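Local structure of glutathionyl-hydroquinone reductase PcpF (Sphingobium chlorophenolicum, 4FQU) at residues 2-7 / 114-119; 28-33 / 131-136; 50-55 / 278-283; 103-108 / 120-125. The protein catalyses the glutathione-dependent reduction of glutathionyl-hydroquinones, chlorinated ones included, to the corresponding hydroquinones during pentachlorophenol degradation. All coordinates share one frame; numbering follows the deposited sequence.

Contact 1 of 4, residues 2-7 / 114-119; sequences GLLIDG and PTYTGR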
loop_
_atom_site.group_PDB
_atom_site.type_symbol
_atom_site.label_atom_id
_atom_site.label_comp_id
_atom_site.label_asym_id
_atom_site.label_seq_id
_atom_site.Cartn_x
_atom_site.Cartn_y
_atom_site.Cartn_z
ATOM N N GLY A 2 19.437 11.723 9.273
ATOM C CA GLY A 2 19.979 13.066 9.404
ATOM C C GLY A 2 19.858 13.661 10.802
ATOM O O GLY A 2 18.774 13.692 11.370
ATOM N N LEU A 3 20.973 14.121 11.358
ATOM C CA LEU A 3 20.965 14.832 12.625
ATOM C C LEU A 3 21.940 15.991 12.566
ATOM O O LEU A 3 22.835 16.048 11.724
ATOM C CB LEU A 3 21.404 13.934 13.772
ATOM C CG LEU A 3 20.610 12.693 14.131
ATOM C CD1 LEU A 3 21.163 12.152 15.389
ATOM C CD2 LEU A 3 19.170 13.008 14.334
ATOM N N LEU A 4 21.775 16.937 13.465
ATOM C CA LEU A 4 22.825 17.912 13.620
ATOM C C LEU A 4 23.706 17.393 14.731
ATOM O O LEU A 4 23.239 17.101 15.818
ATOM C CB LEU A 4 22.277 19.310 13.919
ATOM C CG LEU A 4 21.961 20.134 12.671
ATOM C CD1 LEU A 4 21.491 21.497 13.078
ATOM C CD2 LEU A 4 23.181 20.282 11.788
ATOM N N ILE A 5 24.994 17.254 14.470
ATOM C CA ILE A 5 25.854 16.656 15.487
ATOM C C ILE A 5 26.709 17.648 16.227
ATOM O O ILE A 5 26.776 17.585 17.436
ATOM C CB ILE A 5 26.719 15.528 14.957
ATOM C CG1 ILE A 5 26.633 14.368 15.937
ATOM C CG2 ILE A 5 28.128 16.052 14.649
ATOM C CD1 ILE A 5 25.245 13.867 16.082
ATOM N N ASP A 6 27.365 18.573 15.559
ATOM C CA ASP A 6 27.993 19.570 16.388
ATOM C C ASP A 6 27.851 20.814 15.574
ATOM O O ASP A 6 28.786 21.568 15.406
ATOM C CB ASP A 6 29.462 19.215 16.713
ATOM C CG ASP A 6 29.652 18.524 18.104
ATOM O OD1 ASP A 6 30.276 17.437 18.199
ATOM O OD2 ASP A 6 29.215 19.081 19.124
ATOM N N GLY A 7 26.656 21.031 15.060
ATOM C CA GLY A 7 26.448 22.089 14.103
ATOM C C GLY A 7 26.776 21.523 12.722
ATOM O O GLY A 7 26.823 22.239 11.700
ATOM N N PRO A 114 25.384 27.462 17.122
ATOM C CA PRO A 114 26.266 26.935 16.092
ATOM C C PRO A 114 26.758 25.530 16.321
ATOM O O PRO A 114 27.238 24.887 15.365
ATOM C CB PRO A 114 27.420 27.911 16.136
ATOM C CG PRO A 114 26.791 29.154 16.487
ATOM C CD PRO A 114 25.915 28.731 17.625
ATOM N N THR A 115 26.621 25.033 17.542
ATOM C CA THR A 115 27.099 23.691 17.827
ATOM C C THR A 115 25.957 22.722 18.076
ATOM O O THR A 115 26.192 21.569 18.401
ATOM C CB THR A 115 28.041 23.710 19.025
ATOM O OG1 THR A 115 27.449 24.489 20.082
ATOM C CG2 THR A 115 29.349 24.330 18.610
ATOM N N TYR A 116 24.728 23.201 17.927
ATOM C CA TYR A 116 23.526 22.416 18.183
ATOM C C TYR A 116 23.633 20.931 17.857
ATOM O O TYR A 116 23.988 20.546 16.756
ATOM C CB TYR A 116 22.347 23.009 17.422
ATOM C CG TYR A 116 21.064 22.227 17.556
ATOM C CD1 TYR A 116 20.185 22.441 18.623
ATOM C CD2 TYR A 116 20.707 21.285 16.621
ATOM C CE1 TYR A 116 18.982 21.724 18.755
ATOM C CE2 TYR A 116 19.500 20.577 16.752
ATOM C CZ TYR A 116 18.652 20.802 17.818
ATOM O OH TYR A 116 17.479 20.095 17.911
ATOM N N THR A 117 23.299 20.092 18.829
ATOM C CA THR A 117 23.186 18.666 18.576
ATOM C C THR A 117 21.761 18.223 18.779
ATOM O O THR A 117 21.279 18.257 19.905
ATOM C CB THR A 117 23.997 17.861 19.579
ATOM O OG1 THR A 117 25.284 18.477 19.778
ATOM C CG2 THR A 117 24.111 16.426 19.099
ATOM N N GLY A 118 21.090 17.796 17.723
ATOM C CA GLY A 118 19.805 17.164 17.914
ATOM C C GLY A 118 19.084 16.905 16.633
ATOM O O GLY A 118 19.687 16.962 15.560
ATOM N N ARG A 119 17.790 16.620 16.691
ATOM C CA ARG A 119 17.136 16.470 15.396
ATOM C C ARG A 119 16.784 17.842 14.827
ATOM O O ARG A 119 16.844 18.842 15.528
ATOM C CB ARG A 119 15.958 15.522 15.449
ATOM C CG ARG A 119 16.067 14.517 16.555
ATOM C CD ARG A 119 14.821 13.696 16.575
ATOM N NE ARG A 119 14.615 13.186 15.243
ATOM C CZ ARG A 119 13.429 13.067 14.672
ATOM N NH1 ARG A 119 12.325 13.422 15.355
ATOM N NH2 ARG A 119 13.376 12.586 13.421
#
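Leu4 and Gly118 form a single antiparallel hydrogen-bonded pair: Leu4 N donates to Gly118 O and Gly118 N to Leu4 O, each at 3.0 Å. Beyond it a side chain takes over, as Thr117 OG1 donates to Ile5 O at 2.9 Å from above the carbonyl plane. Its chi1 of -43° lays OG1 beside the backbone N and sets the methyl CG2 anti to it, with Ile5 CD1 4.1 Å from CG2. A valine here would probably leave Ile5 O without this donor and loosen the hold on the chain past the bridge. Gly7 N then bonds to Tyr116 O at 3.2 Å; a CB on Gly7 would run into Pro114 O. Leu4 crosses Tyr116 at about a right angle, CD1 lying 3.6 Å from Tyr116 CD2. The ring is held in turn at its far end, where Tyr116 OH donates to Arg119 O at 2.8 Å in the carbonyl plane, bracing the backbone of a residue that probably binds glutathione. Around these contacts, Leu3 shares backbone hydrogen bonding with Arg10 of strand 9-10, while Leu4 packs on Trp9 and on Tyr106 and Tyr109, so the N-terminal hairpin lies against helix 106-112 and the loop that follows it.

Contact 2 of 4, residues 28-33 / 131-136; sequences SQYRGG and KRILNN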
loop_
_atom_site.group_PDB
_atom_site.type_symbol
_atom_site.label_atom_id
_atom_site.label_comp_id
_atom_site.label_asym_id
_atom_site.label_seq_id
_atom_site.Cartn_x
_atom_site.Cartn_y
_atom_site.Cartn_z
ATOM N N SER A 28 11.987 17.356 21.231
ATOM C CA SER A 28 11.967 18.770 20.900
ATOM C C SER A 28 12.706 19.552 21.989
ATOM O O SER A 28 12.276 19.580 23.141
ATOM C CB SER A 28 10.524 19.231 20.792
ATOM O OG SER A 28 9.747 18.213 20.212
ATOM N N GLN A 29 13.823 20.176 21.655
ATOM C CA GLN A 29 14.582 20.819 22.719
ATOM C C GLN A 29 14.251 22.282 23.025
ATOM O O GLN A 29 15.013 22.929 23.730
ATOM C CB GLN A 29 16.073 20.743 22.425
ATOM C CG GLN A 29 16.620 19.366 22.185
ATOM C CD GLN A 29 18.073 19.432 21.779
ATOM O OE1 GLN A 29 18.486 18.754 20.822
ATOM N NE2 GLN A 29 18.865 20.268 22.488
ATOM N N TYR A 30 13.164 22.826 22.494
ATOM C CA TYR A 30 12.894 24.252 22.652
ATOM C C TYR A 30 11.475 24.403 23.129
ATOM O O TYR A 30 10.561 24.419 22.311
ATOM C CB TYR A 30 13.038 24.956 21.317
ATOM C CG TYR A 30 14.465 25.062 20.882
ATOM C CD1 TYR A 30 15.341 25.891 21.539
ATOM C CD2 TYR A 30 14.950 24.328 19.812
ATOM C CE1 TYR A 30 16.661 25.989 21.146
ATOM C CE2 TYR A 30 16.297 24.406 19.415
ATOM C CZ TYR A 30 17.149 25.245 20.089
ATOM O OH TYR A 30 18.487 25.364 19.725
ATOM N N ARG A 31 11.269 24.505 24.441
ATOM C CA ARG A 31 9.916 24.456 24.982
ATOM C C ARG A 31 9.474 25.768 25.604
ATOM O O ARG A 31 8.888 25.787 26.701
ATOM C CB ARG A 31 9.795 23.337 26.011
ATOM C CG ARG A 31 10.462 22.061 25.604
ATOM C CD ARG A 31 9.847 21.636 24.378
ATOM N NE ARG A 31 9.864 20.189 24.245
ATOM C CZ ARG A 31 8.960 19.405 24.810
ATOM N NH1 ARG A 31 8.024 19.975 25.552
ATOM N NH2 ARG A 31 8.992 18.077 24.642
ATOM N N GLY A 32 9.726 26.859 24.887
ATOM C CA GLY A 32 9.404 28.195 25.360
ATOM C C GLY A 32 8.000 28.585 24.993
ATOM O O GLY A 32 7.238 27.741 24.505
ATOM N N GLY A 33 7.669 29.864 25.186
ATOM C CA GLY A 33 6.290 30.348 25.106
ATOM C C GLY A 33 5.680 29.714 26.304
ATOM O O GLY A 33 6.428 29.245 27.170
ATOM N N LYS A 131 16.066 36.323 17.680
ATOM C CA LYS A 131 16.839 35.636 16.652
ATOM C C LYS A 131 17.163 34.205 17.042
ATOM O O LYS A 131 18.311 33.830 17.119
ATOM C CB LYS A 131 18.116 36.428 16.333
ATOM C CG LYS A 131 17.872 37.715 15.559
ATOM C CD LYS A 131 19.118 38.548 15.415
ATOM C CE LYS A 131 18.844 39.739 14.464
ATOM N NZ LYS A 131 18.915 39.422 12.959
ATOM N N ARG A 132 16.124 33.414 17.283
ATOM C CA ARG A 132 16.258 32.091 17.894
ATOM C C ARG A 132 14.929 31.365 17.883
ATOM O O ARG A 132 13.896 31.983 17.574
ATOM C CB ARG A 132 16.691 32.217 19.343
ATOM C CG ARG A 132 15.652 32.817 20.233
ATOM C CD ARG A 132 16.198 32.853 21.625
ATOM N NE ARG A 132 15.195 33.233 22.607
ATOM C CZ ARG A 132 14.356 32.364 23.162
ATOM N NH1 ARG A 132 14.405 31.070 22.808
ATOM N NH2 ARG A 132 13.460 32.783 24.052
ATOM N N ILE A 133 14.968 30.066 18.213
ATOM C CA ILE A 133 13.754 29.259 18.350
ATOM C C ILE A 133 13.003 29.395 19.673
ATOM O O ILE A 133 13.544 29.183 20.757
ATOM C CB ILE A 133 14.002 27.791 18.096
ATOM C CG1 ILE A 133 14.373 27.607 16.627
ATOM C CG2 ILE A 133 12.753 27.020 18.514
ATOM C CD1 ILE A 133 14.567 26.206 16.156
ATOM N N LEU A 134 11.738 29.748 19.596
ATOM C CA LEU A 134 11.040 29.968 20.822
ATOM C C LEU A 134 10.540 28.641 21.298
ATOM O O LEU A 134 10.585 28.348 22.472
ATOM C CB LEU A 134 9.871 30.918 20.644
ATOM C CG LEU A 134 9.074 30.857 21.952
ATOM C CD1 LEU A 134 9.804 31.624 22.989
ATOM C CD2 LEU A 134 7.660 31.339 21.810
ATOM N N ASN A 135 10.042 27.838 20.379
ATOM C CA ASN A 135 9.445 26.572 20.759
ATOM C C ASN A 135 9.202 25.797 19.495
ATOM O O ASN A 135 8.873 26.389 18.488
ATOM C CB ASN A 135 8.182 26.808 21.551
ATOM C CG ASN A 135 7.470 25.531 21.929
ATOM O OD1 ASN A 135 7.258 24.667 21.084
ATOM N ND2 ASN A 135 7.052 25.423 23.204
ATOM N N ASN A 136 9.454 24.489 19.519
ATOM C CA ASN A 136 9.416 23.672 18.309
ATOM C C ASN A 136 8.868 22.300 18.616
ATOM O O ASN A 136 9.326 21.296 18.069
ATOM C CB ASN A 136 10.778 23.559 17.639
ATOM C CG ASN A 136 11.780 22.764 18.461
ATOM O OD1 ASN A 136 12.696 22.144 17.909
ATOM N ND2 ASN A 136 11.625 22.787 19.778
#
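Asn135 reaches the 28-33 loop with its side-chain amide, between two neighbours that bond through their backbones. A chi1 of 177° sets CG anti to the backbone N and carries ND2 to Gly32 O, 2.7 Å away, in a nearly straight bond (157°) that lies in both the carbonyl and the amide plane. Glu140 OE1 also bonds to ND2, and OD1 bonds to Glu137 N, so the amide is held at both its ends. Beside it, Gly32 N makes a weak bond to Leu134 O at 3.0 Å and Asn136 N donates to Tyr30 O at 3.0 Å, though that oxygen's place is less sure; the two bridge the backbones at Arg31 and Asn135. Ile133 lies over one face of the Tyr30 ring in a CH-pi contact, CB 4.0 Å from the ring centroid. Asn136 comes at the ring's edge, its amide turned 65° from the ring plane and its OD1 bonded to Tyr109 OH. Arg31 NE donates to Ser28 O and NH1 forms a salt bridge with Glu140; Ser28 OG bonds to Glu137, a probable glutathione ligand. The loop thus flanks strand 132-135, an outermost strand of the mixed sheet, Ile133 wedged between Tyr30, Tyr109 of helix 106-112 and Ile124 of strand 124-127.

Contact 3 of 4, residues 50-55 / 278-283; sequences GFACPW and LRHAKA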
loop_
_atom_site.group_PDB
_atom_site.type_symbol
_atom_site.label_atom_id
_atom_site.label_comp_id
_atom_site.label_asym_id
_atom_site.label_seq_id
_atom_site.Cartn_x
_atom_site.Cartn_y
_atom_site.Cartn_z
ATOM N N GLY A 50 5.447 23.072 6.649
ATOM C CA GLY A 50 5.363 22.471 5.342
ATOM C C GLY A 50 4.067 21.743 5.155
ATOM O O GLY A 50 3.225 21.660 6.045
ATOM N N PHE A 51 3.892 21.185 3.979
ATOM C CA PHE A 51 2.621 20.576 3.691
ATOM C C PHE A 51 2.652 19.066 3.966
ATOM O O PHE A 51 1.590 18.432 4.088
ATOM C CB PHE A 51 2.203 20.888 2.253
ATOM C CG PHE A 51 1.463 22.188 2.102
ATOM C CD1 PHE A 51 0.232 22.374 2.680
ATOM C CD2 PHE A 51 1.993 23.222 1.388
ATOM C CE1 PHE A 51 -0.441 23.586 2.534
ATOM C CE2 PHE A 51 1.320 24.405 1.265
ATOM C CZ PHE A 51 0.116 24.584 1.811
ATOM N N ALA A 52 3.853 18.490 4.081
ATOM C CA ALA A 52 3.952 17.047 4.216
ATOM C C ALA A 52 3.680 16.623 5.652
ATOM O O ALA A 52 2.789 15.789 5.892
ATOM C CB ALA A 52 5.285 16.592 3.766
ATOM N N CYS A 53 4.436 17.216 6.589
ATOM C CA CYS A 53 4.382 16.940 8.031
ATOM C C CYS A 53 3.000 17.102 8.640
ATOM O O CYS A 53 2.445 18.192 8.592
ATOM C CB CYS A 53 5.273 17.958 8.717
ATOM S SG CYS A 53 6.024 17.364 10.137
ATOM N N PRO A 54 2.432 16.041 9.239
ATOM C CA PRO A 54 1.122 16.203 9.885
ATOM C C PRO A 54 1.278 16.873 11.247
ATOM O O PRO A 54 0.315 17.262 11.893
ATOM C CB PRO A 54 0.662 14.779 10.067
ATOM C CG PRO A 54 1.895 14.069 10.326
ATOM C CD PRO A 54 2.944 14.679 9.427
ATOM N N TRP A 55 2.514 17.013 11.697
ATOM C CA TRP A 55 2.736 17.646 12.977
ATOM C C TRP A 55 2.713 19.116 12.666
ATOM O O TRP A 55 2.174 19.887 13.448
ATOM C CB TRP A 55 4.089 17.261 13.609
ATOM C CG TRP A 55 4.331 15.781 13.682
ATOM C CD1 TRP A 55 5.145 15.043 12.864
ATOM C CD2 TRP A 55 3.728 14.849 14.587
ATOM N NE1 TRP A 55 5.073 13.711 13.203
ATOM C CE2 TRP A 55 4.212 13.571 14.257
ATOM C CE3 TRP A 55 2.803 14.967 15.605
ATOM C CZ2 TRP A 55 3.820 12.442 14.916
ATOM C CZ3 TRP A 55 2.417 13.838 16.253
ATOM C CH2 TRP A 55 2.922 12.587 15.905
ATOM N N LEU A 278 -2.524 17.572 -0.540
ATOM C CA LEU A 278 -2.283 16.151 -0.589
ATOM C C LEU A 278 -1.307 15.769 -1.694
ATOM O O LEU A 278 -0.569 14.826 -1.538
ATOM C CB LEU A 278 -3.612 15.426 -0.745
ATOM C CG LEU A 278 -4.082 14.543 0.403
ATOM C CD1 LEU A 278 -3.716 15.104 1.720
ATOM C CD2 LEU A 278 -5.577 14.253 0.314
ATOM N N ARG A 279 -1.274 16.498 -2.799
ATOM C CA ARG A 279 -0.289 16.221 -3.836
ATOM C C ARG A 279 1.070 16.246 -3.173
ATOM O O ARG A 279 1.843 15.293 -3.260
ATOM C CB ARG A 279 -0.350 17.264 -4.942
ATOM C CG ARG A 279 0.356 16.881 -6.191
ATOM C CD ARG A 279 0.264 17.902 -7.338
ATOM N NE ARG A 279 -1.097 18.356 -7.610
ATOM C CZ ARG A 279 -1.429 19.365 -8.416
ATOM N NH1 ARG A 279 -0.506 20.048 -9.062
ATOM N NH2 ARG A 279 -2.705 19.689 -8.566
ATOM N N HIS A 280 1.354 17.339 -2.483
ATOM C CA HIS A 280 2.617 17.515 -1.809
ATOM C C HIS A 280 2.910 16.437 -0.789
ATOM O O HIS A 280 3.962 15.835 -0.821
ATOM C CB HIS A 280 2.597 18.852 -1.120
ATOM C CG HIS A 280 3.926 19.315 -0.602
ATOM N ND1 HIS A 280 4.686 20.275 -1.247
ATOM C CD2 HIS A 280 4.599 18.992 0.533
ATOM C CE1 HIS A 280 5.775 20.508 -0.533
ATOM N NE2 HIS A 280 5.744 19.748 0.550
ATOM N N ALA A 281 1.998 16.177 0.132
ATOM C CA ALA A 281 2.259 15.106 1.095
ATOM C C ALA A 281 2.562 13.775 0.394
ATOM O O ALA A 281 3.613 13.162 0.599
ATOM C CB ALA A 281 1.107 14.949 2.053
ATOM N N LYS A 282 1.635 13.349 -0.453
ATOM C CA LYS A 282 1.805 12.142 -1.253
ATOM C C LYS A 282 3.260 12.109 -1.794
ATOM O O LYS A 282 3.993 11.149 -1.574
ATOM C CB LYS A 282 0.774 12.106 -2.391
ATOM C CG LYS A 282 -0.282 11.019 -2.425
ATOM C CD LYS A 282 -0.569 10.632 -3.888
ATOM C CE LYS A 282 -1.835 9.814 -4.082
ATOM N NZ LYS A 282 -3.179 10.492 -3.794
ATOM N N ALA A 283 3.693 13.176 -2.462
ATOM C CA ALA A 283 5.062 13.239 -2.975
ATOM C C ALA A 283 6.168 13.160 -1.919
ATOM O O ALA A 283 7.177 12.515 -2.109
ATOM C CB ALA A 283 5.225 14.431 -3.720
#
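Phe51 and Ala52 press on His280 and Ala281 in a small, buried contact. The tight part lies close to the backbones: Phe51 CB sits over one face of the imidazole, 3.9 Å from its centroid and 3.5 Å from His280 CD2, and the Ala52 and Ala281 CA atoms come within 4.0 Å. With chi1 at -168°, CG of His280 stands anti to the backbone N, which carries the ring out from helix 278-287 to Phe51. The looser part is the phenyl ring, which leads away from the helix on a partly exposed residue and meets the imidazole T-shaped, its edge toward the His280 face, with centroids 6.0 Å apart and planes at 63°. Cys53, the probable nucleophile at the start of helix 54-65, points away from this interface. The contact joins the loop before that helix, in the thioredoxin-like domain, to the helical C-terminal domain. No hydrogen bond crosses it; the polar groups are served from outside, Arg237 bonding to Phe51 O and Ala52 O, and Asp93 OD1 to His280 ND1. The carboxylate would probably favour a proton on ND1 and fix the turn of the ring, with one face set against Phe51.

Contact 4 of 4, residues 103-108 / 120-125; sequences DYLYQV and VTIPIL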
loop_
_atom_site.group_PDB
_atom_site.type_symbol
_atom_site.label_atom_id
_atom_site.label_comp_id
_atom_site.label_asym_id
_atom_site.label_seq_id
_atom_site.Cartn_x
_atom_site.Cartn_y
_atom_site.Cartn_z
ATOM N N ASP A 103 19.352 27.505 2.869
ATOM C CA ASP A 103 19.020 26.528 1.841
ATOM C C ASP A 103 18.378 25.325 2.525
ATOM O O ASP A 103 17.418 24.728 2.018
ATOM C CB ASP A 103 20.251 26.066 1.066
ATOM C CG ASP A 103 20.984 27.196 0.355
ATOM O OD1 ASP A 103 20.603 27.522 -0.789
ATOM O OD2 ASP A 103 21.977 27.730 0.929
ATOM N N TYR A 104 18.909 24.989 3.695
ATOM C CA TYR A 104 18.483 23.813 4.430
ATOM C C TYR A 104 17.897 24.168 5.788
ATOM O O TYR A 104 18.382 25.087 6.450
ATOM C CB TYR A 104 19.687 22.937 4.647
ATOM C CG TYR A 104 20.421 22.652 3.386
ATOM C CD1 TYR A 104 19.771 22.069 2.332
ATOM C CD2 TYR A 104 21.761 22.961 3.245
ATOM C CE1 TYR A 104 20.427 21.792 1.156
ATOM C CE2 TYR A 104 22.426 22.698 2.075
ATOM C CZ TYR A 104 21.757 22.102 1.014
ATOM O OH TYR A 104 22.377 21.793 -0.201
ATOM N N LEU A 105 16.865 23.431 6.215
ATOM C CA LEU A 105 16.227 23.682 7.513
ATOM C C LEU A 105 17.235 23.621 8.612
ATOM O O LEU A 105 17.222 24.462 9.479
ATOM C CB LEU A 105 15.073 22.725 7.797
ATOM C CG LEU A 105 14.244 22.851 9.091
ATOM C CD1 LEU A 105 13.446 24.111 9.152
ATOM C CD2 LEU A 105 13.301 21.641 9.200
ATOM N N TYR A 106 18.128 22.633 8.562
ATOM C CA TYR A 106 19.215 22.539 9.552
ATOM C C TYR A 106 19.952 23.866 9.768
ATOM O O TYR A 106 20.318 24.176 10.884
ATOM C CB TYR A 106 20.163 21.337 9.318
ATOM C CG TYR A 106 21.225 21.394 8.213
ATOM C CD1 TYR A 106 22.254 22.306 8.247
ATOM C CD2 TYR A 106 21.217 20.479 7.170
ATOM C CE1 TYR A 106 23.229 22.328 7.266
ATOM C CE2 TYR A 106 22.172 20.506 6.173
ATOM C CZ TYR A 106 23.174 21.435 6.237
ATOM O OH TYR A 106 24.128 21.474 5.259
ATOM N N GLN A 107 20.131 24.674 8.728
ATOM C CA GLN A 107 20.727 26.006 8.906
ATOM C C GLN A 107 19.909 26.982 9.775
ATOM O O GLN A 107 20.450 28.023 10.175
ATOM C CB GLN A 107 20.995 26.700 7.560
ATOM C CG GLN A 107 22.103 26.153 6.745
ATOM C CD GLN A 107 21.945 26.510 5.311
ATOM O OE1 GLN A 107 20.874 26.332 4.728
ATOM N NE2 GLN A 107 22.994 27.045 4.722
ATOM N N VAL A 108 18.622 26.699 10.024
ATOM C CA VAL A 108 17.834 27.549 10.901
ATOM C C VAL A 108 18.264 27.257 12.324
ATOM O O VAL A 108 18.560 28.172 13.091
ATOM C CB VAL A 108 16.318 27.326 10.781
ATOM C CG1 VAL A 108 15.570 28.212 11.777
ATOM C CG2 VAL A 108 15.835 27.630 9.383
ATOM N N VAL A 120 16.504 17.897 13.533
ATOM C CA VAL A 120 16.228 19.173 12.860
ATOM C C VAL A 120 14.866 19.034 12.222
ATOM O O VAL A 120 14.786 18.565 11.064
ATOM C CB VAL A 120 17.262 19.540 11.722
ATOM C CG1 VAL A 120 16.857 20.821 11.063
ATOM C CG2 VAL A 120 18.676 19.709 12.258
ATOM N N THR A 121 13.829 19.435 12.983
ATOM C CA THR A 121 12.417 19.257 12.636
ATOM C C THR A 121 11.577 20.530 12.417
ATOM O O THR A 121 11.984 21.655 12.785
ATOM C CB THR A 121 11.711 18.482 13.721
ATOM O OG1 THR A 121 11.380 19.338 14.837
ATOM C CG2 THR A 121 12.560 17.390 14.150
ATOM N N ILE A 122 10.401 20.339 11.796
ATOM C CA ILE A 122 9.363 21.373 11.776
ATOM C C ILE A 122 8.191 20.840 12.543
ATOM O O ILE A 122 8.047 19.633 12.633
ATOM C CB ILE A 122 8.891 21.692 10.359
ATOM C CG1 ILE A 122 8.293 20.458 9.697
ATOM C CG2 ILE A 122 10.028 22.234 9.504
ATOM C CD1 ILE A 122 8.349 20.545 8.145
ATOM N N PRO A 123 7.321 21.714 13.057
ATOM C CA PRO A 123 7.271 23.167 12.958
ATOM C C PRO A 123 8.163 23.852 13.981
ATOM O O PRO A 123 8.440 23.240 15.014
ATOM C CB PRO A 123 5.815 23.472 13.302
ATOM C CG PRO A 123 5.424 22.398 14.194
ATOM C CD PRO A 123 6.066 21.188 13.615
ATOM N N ILE A 124 8.591 25.087 13.700
ATOM C CA ILE A 124 9.470 25.844 14.576
ATOM C C ILE A 124 8.815 27.187 14.740
ATOM O O ILE A 124 8.442 27.790 13.755
ATOM C CB ILE A 124 10.821 26.084 13.904
ATOM C CG1 ILE A 124 11.442 24.756 13.509
ATOM C CG2 ILE A 124 11.746 26.872 14.807
ATOM C CD1 ILE A 124 12.762 24.866 12.761
ATOM N N LEU A 125 8.638 27.669 15.956
ATOM C CA LEU A 125 8.132 29.004 16.110
ATOM C C LEU A 125 9.340 29.826 16.452
ATOM O O LEU A 125 9.961 29.610 17.469
ATOM C CB LEU A 125 7.075 29.056 17.204
ATOM C CG LEU A 125 6.412 30.394 17.512
ATOM C CD1 LEU A 125 5.580 30.784 16.378
ATOM C CD2 LEU A 125 5.563 30.282 18.712
#
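Leu105 and Val108 pack onto the cis-proline loop and following strand of the thioredoxin-like domain, the glutathione-binding half of the glutathione transferase fold. The peptide bond before Pro123 is cis, as in this fold generally, and Val120, Thr121 and Ile122 ahead of it probably bind glutathione. Leu105 carries most of the contact. With chi1 at -178°, its CG lies anti to the backbone N and the branched end extends to the loop, where its atoms spread over three side chains: CD2 meets Ile122 CG2 at 3.3 Å, the two side chains crossing at about a right angle; CD1 lies 3.8 Å from Ile124 CD1; and CG lies 3.9 Å from Val120 CG1. An alanine in its place would be likely to open a gap among Val120, Ile122 and Ile124 and let the loop shift behind the glutathione site. The backbone of Leu105 is hydrogen-bonded to Trp86, another probable glutathione ligand, and Ile122 also touches Cys53, the probable nucleophile. Farther along helix 106-112, Val108 adds a looser touch, CG1 to Ile124 CD1 at 4.5 Å, and Tyr109 OH bonds to Thr121 O. The start of the helix is pinned from within by Gln107, whose OE1 accepts an almost straight bond from Tyr104 N (2.6 Å, 173°). Tyr106 turns its ring away to stack on Trp9 and meets the loop with its base instead, CB resting 3.7 Å from Val120 CG2.

Contacts 1, 2 and 4 lie together in the thioredoxin-like domain, their centres 11 to 15 Å apart, and each touches the other two. Contact 4 is nested in the chain loops closed by contacts 2 and 3, whereas contact 1 alternates with both of these. Contacts 2 and 4 share the mixed sheet through the adjacent strands 124-127 and 132-135; contact 1 joins contact 4 where Leu4 meets Val120. Contact 3, the one reaching into the helical domain, is centred 16 Å from contact 4 and meets it where Ile122 packs on Cys53. A continuous chain of packing therefore runs from the N-terminal hairpin, past residues that probably bind glutathione, to the domain interface beside the probable nucleophile.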